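Local coordinates for protein fructuronate-tagaturonate epimerase UxaE from Cohnella laeviribosi in complex with 1 glycerol (Cohnella laeviribosi, PDB 6IL9) that probably interconverts fructuronate and tagaturonate by epimerisation, as a zinc-binding enzyme built on a TIM barrel, at residues A[239-242]-A[243-247]; A[278-281]-A[282-285]. One frame throughout, in Å; residues are numbered along the deposited sequence.

Contact 1 of 2, residues A[239-242]-A[243-247]; sequences RDVL and VYREA
Tyr244 sits one turn beyond Asp240 and lays its ring edge against that residue: CD2 comes 3.4 Å from Asp240 O, which lies near the ring plane. The Asp240 carboxylate crosses the ring at a slant, the two planes 63° apart. OD1 of Asp240, the carboxylate oxygen nearer the ring, is also probably hydrogen-bonded to Ser283 OG on helix 281-293. Val243 meets the same ring from another direction, with CG1 3.5 Å above one face and displaced toward the rim. Its other methyl, CG2, stands anti to its own carbonyl carbon, which brings it to 4.1 Å from CG of Arg239. The aliphatic part of Arg239 thus makes this contact, while its guanidinium leads off to Ala194 O. Val241 and Arg245 run side by side in the same direction, and Arg245 CB rests 3.1 Å from Val241 O. Three i to i+4 bonds hold the turn; the one from Val243 N to Arg239 O measures 2.9 Å. The next step is interrupted: a water accepts from Glu246 N and donates to Leu242 O, 2.9 Å from that oxygen. Tyr244 has phi -115°, well off its neighbours' values, in keeping with the break. These features describe a kinked, water-bridged turn of an alpha-helix, here helix 234-259, which precedes strand 267-271 of the TIM barrel and packs on helix 281-293 through Tyr244.

Contact 2 of 2, residues A[278-281]-A[282-285]; sequences PTAP and GSHF
Thr279 reaches over the first turn of helix 281-293 with its methyl, CG2 lying 4.1 Å from CB of His284, and the two side chains slant across each other. This is a helix N-terminus in a TIM barrel, entered from the loop that follows barrel strand 267-271, with Ala280 as N-cap and Pro281 as the first helical residue. Pro281 suits that place because its ring nitrogen has no hydrogen to give and its phi of -54° is already helical. Two backbone bonds establish the turn: His284 N donates to Ala280 O with an N-H...O angle of 169°, and Phe285 N to Pro281 O at 2.9 Å. The His284 CB also packs 3.3 Å from Pro281 O. With CG anti to the backbone N (chi1 174°), the imidazole is carried away from the turn, and ND1 and NE2 are both hydrogen-bonded, to His329 and Tyr338 respectively; bonds at both nitrogens restrict the rotation of the ring. Thr279 OG1 is held by Arg304 N, which leaves its methyl to the helix and to Tyr244 of helix 234-259. The side chain of Thr279 is about 11 Å from the bound zinc ion. On another side of the turn, CB of Ala280 approaches OG of Ser283 to 3.6 Å, an oxygen probably also bonded to Asp240 of helix 234-259. Ala280 has no polar side chain; where a capping box would have a direct reciprocal bond, a water accepts from Ala280 N at 3.0 Å and donates to Ser283 OG, at N3, at 2.9 Å.

Overall arrangement
Contacts 1 and 2 lie on different helices, 234-259 and 281-293, with centres about 11 Å apart, and they meet directly. Asp240 OD1 and Ser283 OG are 2.5 Å apart, probably hydrogen-bonded, while Tyr244 CE2 packs 3.4 Å from Ser283 CB. Each mixes buried side chains with more open ones: among the touching residues Arg239, Leu242 and Arg245 are partly exposed in contact 1, as are Pro281 and Gly282 in contact 2, where Ala280 is exposed. Contact 1 lies within the first half of a long helix, its i to i+4 bonding running on until a kink; contact 2 holds the first such bonds of a helix opened by a proline. Both use water, one bridging a kink and the other an N-terminus.

Contact 1 of 2, residues A[239-242]-A[243-247]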
loop_
_atom_site.group_PDB
_atom_site.type_symbol
_atom_site.label_atom_id
_atom_site.label_comp_id
_atom_site.label_asym_id
_atom_site.label_seq_id
_atom_site.Cartn_x
_atom_site.Cartn_y
_atom_site.Cartn_z
ATOM N N ARG A 239 32.642 1.309 1.560
ATOM C CA ARG A 239 31.499 2.189 1.397
ATOM C C ARG A 239 30.211 1.469 1.782
ATOM O O ARG A 239 29.375 2.027 2.500
ATOM C CB ARG A 239 31.437 2.712 -0.035
ATOM C CG ARG A 239 30.502 3.883 -0.194
ATOM C CD ARG A 239 30.404 4.320 -1.649
ATOM N NE ARG A 239 31.663 4.868 -2.154
ATOM C CZ ARG A 239 32.054 6.127 -1.983
ATOM N NH1 ARG A 239 31.293 6.977 -1.306
ATOM N NH2 ARG A 239 33.211 6.535 -2.490
ATOM N N ASP A 240 30.043 0.223 1.330
ATOM C CA ASP A 240 28.835 -0.537 1.657
ATOM C C ASP A 240 28.645 -0.673 3.165
ATOM O O ASP A 240 27.530 -0.511 3.673
ATOM C CB ASP A 240 28.885 -1.923 1.018
ATOM C CG ASP A 240 28.463 -1.916 -0.439
ATOM O OD1 ASP A 240 27.848 -0.924 -0.882
ATOM O OD2 ASP A 240 28.747 -2.918 -1.127
ATOM N N VAL A 241 29.717 -0.992 3.892
ATOM C CA VAL A 241 29.614 -1.115 5.346
ATOM C C VAL A 241 29.183 0.213 5.964
ATOM O O VAL A 241 28.286 0.264 6.815
ATOM C CB VAL A 241 30.944 -1.624 5.937
ATOM C CG1 VAL A 241 30.903 -1.616 7.477
ATOM C CG2 VAL A 241 31.256 -3.021 5.424
ATOM N N LEU A 242 29.796 1.319 5.530
ATOM C CA LEU A 242 29.455 2.615 6.111
ATOM C C LEU A 242 28.012 3.010 5.815
ATOM O O LEU A 242 27.332 3.582 6.674
ATOM C CB LEU A 242 30.407 3.688 5.589
ATOM C CG LEU A 242 31.852 3.543 6.050
ATOM C CD1 LEU A 242 32.711 4.644 5.436
ATOM C CD2 LEU A 242 31.925 3.598 7.568
ATOM N N VAL A 243 27.531 2.725 4.602
ATOM C CA VAL A 243 26.197 3.170 4.219
ATOM C C VAL A 243 25.126 2.355 4.938
ATOM O O VAL A 243 24.096 2.898 5.357
ATOM C CB VAL A 243 26.028 3.099 2.687
ATOM C CG1 VAL A 243 24.591 3.426 2.297
ATOM C CG2 VAL A 243 26.996 4.064 1.999
ATOM N N TYR A 244 25.347 1.047 5.093
ATOM C CA TYR A 244 24.276 0.123 5.428
ATOM C C TYR A 244 24.386 -0.554 6.791
ATOM O O TYR A 244 23.383 -1.116 7.243
ATOM C CB TYR A 244 24.163 -0.971 4.348
ATOM C CG TYR A 244 23.715 -0.429 3.008
ATOM C CD1 TYR A 244 22.383 -0.097 2.781
ATOM C CD2 TYR A 244 24.627 -0.218 1.982
ATOM C CE1 TYR A 244 21.971 0.422 1.567
ATOM C CE2 TYR A 244 24.221 0.302 0.759
ATOM C CZ TYR A 244 22.892 0.615 0.562
ATOM O OH TYR A 244 22.478 1.133 -0.643
ATOM N N ARG A 245 25.547 -0.529 7.461
ATOM C CA ARG A 245 25.712 -1.355 8.661
ATOM C C ARG A 245 24.693 -0.997 9.735
ATOM O O ARG A 245 24.079 -1.885 10.340
ATOM C CB ARG A 245 27.127 -1.234 9.234
ATOM C CG ARG A 245 27.291 -2.005 10.535
ATOM C CD ARG A 245 28.701 -1.954 11.096
ATOM N NE ARG A 245 28.699 -2.134 12.551
ATOM C CZ ARG A 245 28.578 -3.305 13.174
ATOM N NH1 ARG A 245 28.448 -4.439 12.488
ATOM N NH2 ARG A 245 28.583 -3.345 14.500
ATOM N N GLU A 246 24.508 0.301 10.000
ATOM C CA GLU A 246 23.567 0.693 11.044
ATOM C C GLU A 246 22.146 0.273 10.682
ATOM O O GLU A 246 21.368 -0.129 11.553
ATOM C CB GLU A 246 23.651 2.200 11.288
ATOM C CG GLU A 246 22.741 2.692 12.396
ATOM C CD GLU A 246 22.855 4.192 12.623
ATOM O OE1 GLU A 246 23.892 4.779 12.232
ATOM O OE2 GLU A 246 21.910 4.780 13.197
ATOM N N ALA A 247 21.798 0.347 9.395
ATOM C CA ALA A 247 20.478 -0.100 8.968
ATOM C C ALA A 247 20.325 -1.607 9.134
ATOM O O ALA A 247 19.262 -2.085 9.537
ATOM C CB ALA A 247 20.224 0.314 7.518
HETATM O O HOH W 1 26.291 2.475 9.198
#

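Contact 2 of 2, residues A[278-281]-A[282-285]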
loop_
_atom_site.group_PDB
_atom_site.type_symbol
_atom_site.label_atom_id
_atom_site.label_comp_id
_atom_site.label_asym_id
_atom_site.label_seq_id
_atom_site.Cartn_x
_atom_site.Cartn_y
_atom_site.Cartn_z
ATOM N N PRO A 278 20.617 5.427 -4.876
ATOM C CA PRO A 278 20.038 4.156 -5.330
ATOM C C PRO A 278 20.743 2.968 -4.697
ATOM O O PRO A 278 21.925 3.027 -4.351
ATOM C CB PRO A 278 20.256 4.188 -6.848
ATOM C CG PRO A 278 21.435 5.108 -7.039
ATOM C CD PRO A 278 21.282 6.156 -5.970
ATOM N N THR A 279 20.001 1.872 -4.537
ATOM C CA THR A 279 20.584 0.663 -3.970
ATOM C C THR A 279 21.327 -0.087 -5.067
ATOM O O THR A 279 20.699 -0.677 -5.956
ATOM C CB THR A 279 19.516 -0.235 -3.351
ATOM O OG1 THR A 279 18.634 0.538 -2.522
ATOM C CG2 THR A 279 20.170 -1.324 -2.517
ATOM N N ALA A 280 22.655 -0.086 -5.000
ATOM C CA ALA A 280 23.439 -0.875 -5.934
ATOM C C ALA A 280 23.142 -2.358 -5.730
ATOM O O ALA A 280 22.973 -2.805 -4.587
ATOM C CB ALA A 280 24.935 -0.614 -5.742
ATOM N N PRO A 281 23.062 -3.150 -6.804
ATOM C CA PRO A 281 22.873 -4.601 -6.614
ATOM C C PRO A 281 23.918 -5.234 -5.698
ATOM O O PRO A 281 23.582 -6.110 -4.884
ATOM C CB PRO A 281 22.939 -5.143 -8.050
ATOM C CG PRO A 281 22.391 -4.020 -8.888
ATOM C CD PRO A 281 22.927 -2.751 -8.221
ATOM N N GLY A 282 25.175 -4.792 -5.771
ATOM C CA GLY A 282 26.182 -5.340 -4.873
ATOM C C GLY A 282 25.924 -5.004 -3.411
ATOM O O GLY A 282 26.187 -5.819 -2.519
ATOM N N SER A 283 25.423 -3.795 -3.142
ATOM C CA SER A 283 25.056 -3.440 -1.773
ATOM C C SER A 283 23.872 -4.271 -1.304
ATOM O O SER A 283 23.832 -4.726 -0.154
ATOM C CB SER A 283 24.728 -1.953 -1.689
ATOM O OG SER A 283 25.755 -1.179 -2.276
ATOM N N HIS A 284 22.899 -4.466 -2.192
ATOM C CA HIS A 284 21.755 -5.333 -1.909
ATOM C C HIS A 284 22.217 -6.727 -1.493
ATOM O O HIS A 284 21.738 -7.285 -0.494
ATOM C CB HIS A 284 20.876 -5.360 -3.166
ATOM C CG HIS A 284 19.716 -6.306 -3.112
ATOM N ND1 HIS A 284 18.963 -6.593 -4.230
ATOM C CD2 HIS A 284 19.169 -7.017 -2.098
ATOM C CE1 HIS A 284 18.000 -7.438 -3.907
ATOM N NE2 HIS A 284 18.106 -7.718 -2.621
ATOM N N PHE A 285 23.163 -7.302 -2.239
ATOM C CA PHE A 285 23.706 -8.607 -1.876
ATOM C C PHE A 285 24.272 -8.599 -0.460
ATOM O O PHE A 285 24.033 -9.526 0.322
ATOM C CB PHE A 285 24.790 -9.028 -2.871
ATOM C CG PHE A 285 25.383 -10.375 -2.569
ATOM C CD1 PHE A 285 24.757 -11.540 -3.005
ATOM C CD2 PHE A 285 26.554 -10.491 -1.833
ATOM C CE1 PHE A 285 25.293 -12.782 -2.724
ATOM C CE2 PHE A 285 27.086 -11.722 -1.543
ATOM C CZ PHE A 285 26.454 -12.881 -1.989
HETATM O O HOH W 2 24.270 1.261 -2.844
#